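Ferric uptake regulation protein (PDB 6H1C) probably acts as a metal-responsive transcription regulator that binds DNA and controls genes for iron uptake. Local coordinates at residues 18-23 against 47-52; 88-93 against 126-131. The protein carries 2 engineered substitutions. One frame throughout, in Å; residues are numbered along the deposited sequence.

The two contacts follow one another along the chain and lie on opposite sides of its centre, their own centres 30 Å apart and their nearest atoms about 17 Å apart. Interaction 1 belongs to the helical part, probably DNA-binding as in other Fur proteins, where helix 16-26 meets the loop leading into helix 51-63. Interaction 2 is the parallel strand pair of the probable dimerisation part, and it holds two metal ligands: Asp88 binds one zinc ion and His89 another. The His89 site is completed by His32, Glu80 and Glu100, so residues from both parts converge on it; in interaction 1 the Lys20 side chain lies about 10 Å from a different bound zinc ion.

Interaction 1 of 2, residues 18-23 against 47-52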
ATOM      1  N   ARG B  18      17.197  -3.288 -16.647  1.00 36.49           N
ATOM      2  CA  ARG B  18      15.893  -3.729 -17.118  1.00 31.94           C
ATOM      3  C   ARG B  18      15.993  -5.092 -17.791  1.00 39.54           C
ATOM      4  O   ARG B  18      15.111  -5.940 -17.620  1.00 40.68           O
ATOM      5  CB  ARG B  18      15.289  -2.680 -18.050  1.00 31.23           C
ATOM      6  CG  ARG B  18      15.011  -1.352 -17.375  1.00 29.02           C
ATOM      7  CD  ARG B  18      14.470  -0.298 -18.349  1.00 36.23           C
ATOM      8  NE  ARG B  18      13.925   0.857 -17.633  1.00 35.81           N
ATOM      9  CZ  ARG B  18      13.573   2.018 -18.190  1.00 43.14           C
ATOM     10  NH1 ARG B  18      13.698   2.211 -19.499  1.00 48.82           N
ATOM     11  NH2 ARG B  18      13.082   2.991 -17.431  1.00 38.73           N
ATOM     12  N   VAL B  19      17.080  -5.351 -18.521  1.00 41.58           N
ATOM     13  CA  VAL B  19      17.168  -6.645 -19.198  1.00 38.73           C
ATOM     14  C   VAL B  19      17.580  -7.751 -18.239  1.00 36.30           C
ATOM     15  O   VAL B  19      17.153  -8.902 -18.390  1.00 36.28           O
ATOM     16  CB  VAL B  19      18.124  -6.576 -20.397  1.00 40.79           C
ATOM     17  CG1 VAL B  19      18.092  -7.884 -21.147  1.00 38.65           C
ATOM     18  CG2 VAL B  19      17.744  -5.420 -21.319  1.00 43.19           C
ATOM     19  N   LYS B  20      18.411  -7.439 -17.245  1.00 33.38           N
ATOM     20  CA  LYS B  20      18.833  -8.475 -16.313  1.00 36.41           C
ATOM     21  C   LYS B  20      17.673  -8.941 -15.452  1.00 37.46           C
ATOM     22  O   LYS B  20      17.510 -10.143 -15.213  1.00 38.81           O
ATOM     23  CB  LYS B  20      19.959  -7.968 -15.424  1.00 40.48           C
ATOM     24  CG  LYS B  20      21.246  -7.623 -16.123  1.00 45.48           C
ATOM     25  CD  LYS B  20      22.313  -7.381 -15.064  1.00 55.28           C
ATOM     26  CE  LYS B  20      23.632  -6.915 -15.654  1.00 60.21           C
ATOM     27  NZ  LYS B  20      24.452  -6.240 -14.605  1.00 61.39           N
ATOM     28  N   ILE B  21      16.859  -7.999 -14.970  1.00 35.13           N
ATOM     29  CA  ILE B  21      15.759  -8.358 -14.085  1.00 31.56           C
ATOM     30  C   ILE B  21      14.686  -9.125 -14.842  1.00 34.18           C
ATOM     31  O   ILE B  21      14.081 -10.062 -14.307  1.00 31.21           O
ATOM     32  CB  ILE B  21      15.188  -7.099 -13.418  1.00 29.91           C
ATOM     33  CG1 ILE B  21      16.071  -6.695 -12.229  1.00 30.66           C
ATOM     34  CG2 ILE B  21      13.772  -7.367 -12.975  1.00 26.21           C
ATOM     35  CD1 ILE B  21      16.186  -5.203 -12.001  1.00 27.02           C
ATOM     36  N   LEU B  22      14.429  -8.737 -16.095  1.00 36.56           N
ATOM     37  CA  LEU B  22      13.410  -9.412 -16.891  1.00 36.30           C
ATOM     38  C   LEU B  22      13.846 -10.822 -17.249  1.00 39.08           C
ATOM     39  O   LEU B  22      13.024 -11.748 -17.266  1.00 39.52           O
ATOM     40  CB  LEU B  22      13.111  -8.606 -18.149  1.00 36.96           C
ATOM     41  CG  LEU B  22      11.986  -9.107 -19.050  1.00 40.16           C
ATOM     42  CD1 LEU B  22      10.703  -9.238 -18.261  1.00 36.54           C
ATOM     43  CD2 LEU B  22      11.801  -8.142 -20.210  1.00 38.51           C
ATOM     44  N   GLN B  23      15.140 -11.001 -17.530  1.00 36.83           N
ATOM     45  CA  GLN B  23      15.670 -12.345 -17.727  1.00 43.74           C
ATOM     46  C   GLN B  23      15.536 -13.179 -16.461  1.00 43.04           C
ATOM     47  O   GLN B  23      15.314 -14.393 -16.528  1.00 39.24           O
ATOM     48  CB  GLN B  23      17.134 -12.284 -18.163  1.00 41.97           C
ATOM     49  CG  GLN B  23      17.374 -11.507 -19.438  1.00 48.72           C
ATOM     50  CD  GLN B  23      18.655 -11.930 -20.128  1.00 58.48           C
ATOM     51  OE1 GLN B  23      19.643 -11.192 -20.144  1.00 55.96           O
ATOM     52  NE2 GLN B  23      18.647 -13.135 -20.698  1.00 63.00           N
ATOM     53  N   GLU B  47      25.147 -10.937 -10.768  1.00 50.04           N
ATOM     54  CA  GLU B  47      24.773  -9.684 -11.401  1.00 49.46           C
ATOM     55  C   GLU B  47      24.677  -8.628 -10.311  1.00 54.52           C
ATOM     56  O   GLU B  47      24.237  -8.909  -9.192  1.00 53.48           O
ATOM     57  CB  GLU B  47      23.446  -9.810 -12.148  1.00 42.13           C
ATOM     58  CG  GLU B  47      23.280 -11.147 -12.881  1.00 50.72           C
ATOM     59  CD  GLU B  47      23.942 -11.171 -14.258  1.00 61.72           C
ATOM     60  OE1 GLU B  47      23.866 -10.140 -14.960  1.00 62.87           O
ATOM     61  OE2 GLU B  47      24.538 -12.211 -14.634  1.00 58.74           O
ATOM     62  N   ASP B  48      25.104  -7.422 -10.630  1.00 53.50           N
ATOM     63  CA  ASP B  48      25.259  -6.371  -9.635  1.00 56.12           C
ATOM     64  C   ASP B  48      24.114  -5.366  -9.825  1.00 54.24           C
ATOM     65  O   ASP B  48      24.207  -4.436 -10.629  1.00 53.97           O
ATOM     66  CB  ASP B  48      26.669  -5.721  -9.759  1.00 71.12           C
ATOM     67  CG  ASP B  48      27.826  -6.768  -9.796  1.00 84.10           C
ATOM     68  OD1 ASP B  48      27.882  -7.673  -8.922  1.00 81.86           O
ATOM     69  OD2 ASP B  48      28.687  -6.678 -10.710  1.00 83.00           O
ATOM     70  N   VAL B  49      23.023  -5.563  -9.075  1.00 47.73           N
ATOM     71  CA  VAL B  49      21.856  -4.681  -9.116  1.00 34.79           C
ATOM     72  C   VAL B  49      21.377  -4.444  -7.686  1.00 29.35           C
ATOM     73  O   VAL B  49      21.021  -5.394  -6.980  1.00 29.82           O
ATOM     74  CB  VAL B  49      20.719  -5.260  -9.977  1.00 32.26           C
ATOM     75  CG1 VAL B  49      19.538  -4.318 -10.024  1.00 30.36           C
ATOM     76  CG2 VAL B  49      21.209  -5.518 -11.368  1.00 40.45           C
ATOM     77  N   GLY B  50      21.358  -3.180  -7.268  1.00 30.80           N
ATOM     78  CA  GLY B  50      20.936  -2.852  -5.915  1.00 30.56           C
ATOM     79  C   GLY B  50      19.450  -3.072  -5.686  1.00 28.88           C
ATOM     80  O   GLY B  50      18.626  -3.018  -6.602  1.00 28.49           O
ATOM     81  N   LEU B  51      19.111  -3.333  -4.423  1.00 24.89           N
ATOM     82  CA  LEU B  51      17.721  -3.552  -4.040  1.00 24.63           C
ATOM     83  C   LEU B  51      16.821  -2.405  -4.504  1.00 27.19           C
ATOM     84  O   LEU B  51      15.717  -2.632  -5.020  1.00 22.72           O
ATOM     85  CB  LEU B  51      17.651  -3.724  -2.527  1.00 23.03           C
ATOM     86  CG  LEU B  51      16.336  -4.133  -1.897  1.00 24.08           C
ATOM     87  CD1 LEU B  51      15.783  -5.333  -2.621  1.00 22.39           C
ATOM     88  CD2 LEU B  51      16.574  -4.460  -0.444  1.00 24.67           C
ATOM     89  N   ALA B  52      17.284  -1.162  -4.349  1.00 24.39           N
ATOM     90  CA  ALA B  52      16.470  -0.032  -4.783  1.00 26.05           C
ATOM     91  C   ALA B  52      16.187  -0.105  -6.278  1.00 26.48           C
ATOM     92  O   ALA B  52      15.056   0.140  -6.720  1.00 26.33           O
ATOM     93  CB  ALA B  52      17.154   1.287  -4.426  1.00 22.08           C
TER
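Lys20 and Ile21, on consecutive positions of helix 16-26, meet Glu47 and Val49 of the loop that runs into helix 51-63. The contact belongs to the N-terminal winged-helix domain of the Fur family, in which helix 51-63 is probably the DNA-recognition helix; Gly50 occupies its N-cap position.

The polar half pairs Lys20 with Glu47. The lysine points toward the loop and is extended beyond CG, while the glutamate bends at its second torsion (chi2 -84°), which brings its carboxylate across the side of the lysine chain. Glu47 OE1 therefore lies against the methylenes, 3.2 Å from Lys20 CD and close to CE as well, and the ammonium group has run past it. The resulting salt bridge is long, with Lys20 NZ 4.0 Å from Glu47 OE1, and is probably more a loose electrostatic attraction than a tight ion pair. Asp48, poorly ordered, adds a second negative charge nearby without touching the ammonium group.

The apolar half is buried. Val49 directs its side chain toward the helix, and the Ile21 side chain, whose first bond runs past the loop, brings only its end near. Val57 and Phe61 of helix 51-63 and Leu42 of helix 35-44 also touch Ile21, placing it in the core among the three helices. Lys20 shares Leu42 with Glu47. With CG1 of Val49 anti to the backbone N (chi1 -179°), this methyl faces the isoleucine, and Ile21 CD1 rests 4.0 Å from Val49 CG1.

Interaction 2 of 2, residues 88-93 against 126-131; sequences DHMVCV and LVLYVR. With ZN (zinc ion), chain C; ZN (zinc ion), chain S.
Strand 88-92 and residues 126-131 of strand 119-132 run parallel, from the bridge of Asp88 with Leu126 to that of Cys92 with Val130, the axes of these short segments approaching to 4.5 Å and their directions turned by 25°. Five backbone hydrogen bonds join them: His89 and Val91 each give and accept one, and Val93 N closes the ladder on Val130 O. Leu128 O receives Val91 N at 2.8 Å and a CA-H...O contact from Met90 CA.

On the face of His89, Val91, Val127 and Tyr129, the imidazole swings off the partner strand and His89 NE2 binds zinc at 2.1 Å, with His32, Glu80 and Glu100 completing the site. ND1, on the other side of the ring, donates to a water that in turn donates to Leu126 O (2.9 Å), which helps to fix the ring's rotation. Farther along, Val91 CB lies 3.9 Å from Tyr129 CD2, and Val127 CG1 sits over one face of the tyrosine ring, offset toward its rim. Val93 CG1 packs 3.5 Å from Tyr129 CB and, near the ring plane, lies at the ring's edge by CD2.

The pair forms part of the mixed sheet of the Fur dimerisation domain, with strand 98-100 on the other side of 88-92. Residues 126-131 also pair antiparallel with a strand of the fourth subunit, carrying the sheet across the interface.

On the other face Asp88 OD2 binds a second zinc at 2.4 Å, joined there by Glu107 and two waters, and Met90 packs its CG on Leu128 CB. With Val130 CG1 anti to its own carbonyl carbon (chi1 -61°), Val130 CG2 is left flanked by backbone N and C and comes 3.3 Å from Val91 O. Beyond the strand end, Val93 CG2 lies over one face of the Arg131 guanidinium.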
ATOM      1  N   ASP B  88      -5.634 -15.944 -10.835  1.00 26.46           N
ATOM      2  CA  ASP B  88      -6.502 -16.898 -10.140  1.00 27.93           C
ATOM      3  C   ASP B  88      -5.658 -17.640  -9.111  1.00 25.42           C
ATOM      4  O   ASP B  88      -4.786 -18.428  -9.481  1.00 27.94           O
ATOM      5  CB  ASP B  88      -7.153 -17.870 -11.133  1.00 27.32           C
ATOM      6  CG  ASP B  88      -7.943 -17.147 -12.237  1.00 35.69           C
ATOM      7  OD1 ASP B  88      -9.113 -16.755 -12.003  1.00 34.95           O
ATOM      8  OD2 ASP B  88      -7.396 -16.975 -13.351  1.00 43.44           O
ATOM      9  N   HIS B  89      -5.899 -17.384  -7.829  1.00 19.19           N
ATOM     10  CA  HIS B  89      -5.036 -17.877  -6.768  1.00 18.74           C
ATOM     11  C   HIS B  89      -5.888 -18.305  -5.592  1.00 21.81           C
ATOM     12  O   HIS B  89      -6.900 -17.673  -5.305  1.00 19.91           O
ATOM     13  CB  HIS B  89      -4.033 -16.807  -6.293  1.00 16.45           C
ATOM     14  CG  HIS B  89      -2.988 -16.471  -7.303  1.00 16.93           C
ATOM     15  ND1 HIS B  89      -3.183 -15.535  -8.291  1.00 20.93           N
ATOM     16  CD2 HIS B  89      -1.744 -16.964  -7.496  1.00 23.34           C
ATOM     17  CE1 HIS B  89      -2.100 -15.454  -9.039  1.00 22.84           C
ATOM     18  NE2 HIS B  89      -1.214 -16.314  -8.582  1.00 24.47           N
ATOM     19  N   MET B  90      -5.492 -19.388  -4.936  1.00 21.77           N
ATOM     20  CA  MET B  90      -5.937 -19.707  -3.591  1.00 18.07           C
ATOM     21  C   MET B  90      -4.784 -19.426  -2.637  1.00 18.84           C
ATOM     22  O   MET B  90      -3.628 -19.717  -2.954  1.00 21.31           O
ATOM     23  CB  MET B  90      -6.371 -21.175  -3.454  1.00 18.76           C
ATOM     24  CG  MET B  90      -7.217 -21.711  -4.579  1.00 24.48           C
ATOM     25  SD  MET B  90      -7.999 -23.318  -4.238  1.00 35.83           S
ATOM     26  CE  MET B  90      -6.838 -24.074  -3.131  1.00 26.71           C
ATOM     27  N   VAL B  91      -5.098 -18.857  -1.479  1.00 17.87           N
ATOM     28  CA  VAL B  91      -4.118 -18.505  -0.463  1.00 17.80           C
ATOM     29  C   VAL B  91      -4.482 -19.248   0.816  1.00 19.05           C
ATOM     30  O   VAL B  91      -5.606 -19.120   1.313  1.00 21.94           O
ATOM     31  CB  VAL B  91      -4.078 -16.987  -0.211  1.00 21.65           C
ATOM     32  CG1 VAL B  91      -2.970 -16.659   0.772  1.00 23.91           C
ATOM     33  CG2 VAL B  91      -3.869 -16.218  -1.505  1.00 22.11           C
ATOM     34  N   CYS B  92      -3.549 -20.033   1.342  1.00 24.76           N
ATOM     35  CA  CYS B  92      -3.761 -20.671   2.640  1.00 28.98           C
ATOM     36  C   CYS B  92      -3.525 -19.615   3.715  1.00 27.40           C
ATOM     37  O   CYS B  92      -2.404 -19.138   3.897  1.00 27.34           O
ATOM     38  CB  CYS B  92      -2.843 -21.880   2.836  1.00 28.63           C
ATOM     39  SG  CYS B  92      -2.979 -22.675   4.526  1.00 42.32           S
ATOM     40  N   VAL B  93      -4.587 -19.245   4.426  1.00 28.38           N
ATOM     41  CA  VAL B  93      -4.524 -18.106   5.337  1.00 30.79           C
ATOM     42  C   VAL B  93      -3.763 -18.395   6.617  1.00 33.64           C
ATOM     43  O   VAL B  93      -3.513 -17.463   7.390  1.00 37.53           O
ATOM     44  CB  VAL B  93      -5.932 -17.620   5.722  1.00 30.35           C
ATOM     45  CG1 VAL B  93      -6.714 -17.186   4.487  1.00 31.30           C
ATOM     46  CG2 VAL B  93      -6.658 -18.711   6.463  1.00 36.69           C
ATOM     47  N   LEU B 126      -9.370 -12.947  -9.035  1.00 21.80           N
ATOM     48  CA  LEU B 126     -10.104 -13.833  -8.151  1.00 21.44           C
ATOM     49  C   LEU B 126      -9.122 -14.386  -7.135  1.00 22.88           C
ATOM     50  O   LEU B 126      -8.097 -14.961  -7.512  1.00 25.83           O
ATOM     51  CB  LEU B 126     -10.759 -14.954  -8.947  1.00 21.06           C
ATOM     52  CG  LEU B 126     -11.497 -16.001  -8.138  1.00 23.21           C
ATOM     53  CD1 LEU B 126     -12.548 -15.369  -7.243  1.00 24.65           C
ATOM     54  CD2 LEU B 126     -12.124 -16.977  -9.102  1.00 30.35           C
ATOM     55  N   VAL B 127      -9.405 -14.189  -5.862  1.00 20.64           N
ATOM     56  CA  VAL B 127      -8.546 -14.683  -4.801  1.00 18.67           C
ATOM     57  C   VAL B 127      -9.424 -15.478  -3.857  1.00 24.67           C
ATOM     58  O   VAL B 127     -10.453 -14.979  -3.392  1.00 27.22           O
ATOM     59  CB  VAL B 127      -7.812 -13.555  -4.048  1.00 20.48           C
ATOM     60  CG1 VAL B 127      -7.183 -14.090  -2.807  1.00 18.45           C
ATOM     61  CG2 VAL B 127      -6.717 -12.969  -4.919  1.00 26.25           C
ATOM     62  N   LEU B 128      -9.030 -16.713  -3.596  1.00 22.58           N
ATOM     63  CA  LEU B 128      -9.782 -17.625  -2.754  1.00 20.74           C
ATOM     64  C   LEU B 128      -8.943 -17.895  -1.523  1.00 20.84           C
ATOM     65  O   LEU B 128      -7.927 -18.591  -1.604  1.00 22.29           O
ATOM     66  CB  LEU B 128     -10.090 -18.914  -3.502  1.00 21.42           C
ATOM     67  CG  LEU B 128     -10.847 -18.693  -4.808  1.00 23.04           C
ATOM     68  CD1 LEU B 128     -11.191 -20.028  -5.476  1.00 17.82           C
ATOM     69  CD2 LEU B 128     -12.092 -17.918  -4.508  1.00 23.83           C
ATOM     70  N   TYR B 129      -9.345 -17.337  -0.392  1.00 20.95           N
ATOM     71  CA  TYR B 129      -8.648 -17.597   0.857  1.00 23.37           C
ATOM     72  C   TYR B 129      -9.219 -18.863   1.467  1.00 20.71           C
ATOM     73  O   TYR B 129     -10.434 -19.002   1.588  1.00 23.75           O
ATOM     74  CB  TYR B 129      -8.775 -16.420   1.827  1.00 23.51           C
ATOM     75  CG  TYR B 129      -8.207 -15.151   1.261  1.00 22.55           C
ATOM     76  CD1 TYR B 129      -8.988 -14.312   0.490  1.00 24.71           C
ATOM     77  CD2 TYR B 129      -6.882 -14.812   1.457  1.00 18.94           C
ATOM     78  CE1 TYR B 129      -8.482 -13.172  -0.031  1.00 27.68           C
ATOM     79  CE2 TYR B 129      -6.363 -13.678   0.922  1.00 16.45           C
ATOM     80  CZ  TYR B 129      -7.167 -12.857   0.181  1.00 23.51           C
ATOM     81  OH  TYR B 129      -6.678 -11.703  -0.364  1.00 26.42           O
ATOM     82  N   VAL B 130      -8.341 -19.779   1.853  1.00 20.63           N
ATOM     83  CA  VAL B 130      -8.753 -21.133   2.169  1.00 20.35           C
ATOM     84  C   VAL B 130      -8.070 -21.594   3.437  1.00 24.10           C
ATOM     85  O   VAL B 130      -7.045 -21.057   3.854  1.00 24.62           O
ATOM     86  CB  VAL B 130      -8.422 -22.088   1.028  1.00 21.32           C
ATOM     87  CG1 VAL B 130      -9.146 -21.659  -0.191  1.00 19.51           C
ATOM     88  CG2 VAL B 130      -6.921 -22.074   0.782  1.00 20.16           C
ATOM     89  N   ARG B 131      -8.656 -22.614   4.041  1.00 28.86           N
ATOM     90  CA  ARG B 131      -8.084 -23.288   5.190  1.00 33.65           C
ATOM     91  C   ARG B 131      -8.141 -24.783   4.934  1.00 35.76           C
ATOM     92  O   ARG B 131      -9.116 -25.281   4.363  1.00 34.91           O
ATOM     93  CB  ARG B 131      -8.832 -22.930   6.466  1.00 35.77           C
ATOM     94  CG  ARG B 131      -8.204 -23.511   7.702  1.00 42.97           C
ATOM     95  CD  ARG B 131      -8.108 -22.474   8.793  1.00 49.28           C
ATOM     96  NE  ARG B 131      -9.341 -21.699   8.893  1.00 55.25           N
ATOM     97  CZ  ARG B 131      -9.403 -20.470   9.394  1.00 52.84           C
ATOM     98  NH1 ARG B 131      -8.295 -19.881   9.837  1.00 53.17           N
ATOM     99  NH2 ARG B 131     -10.567 -19.828   9.442  1.00 48.75           N
TER
HETATM  100 ZN    ZN C 209      -8.927 -15.784 -14.791  1.00 51.08          ZN
HETATM  101 ZN    ZN S 205       0.632 -16.658  -9.456  1.00 33.13          ZN
HETATM  102  O   HOH W   1      -5.254 -14.281  -7.763  1.00 19.03           O
HETATM  103  O   HOH W   2      -7.517 -17.030 -15.891  1.00 47.95           O
HETATM  104  O   HOH W   3     -10.138 -15.258 -13.351  1.00 31.17           O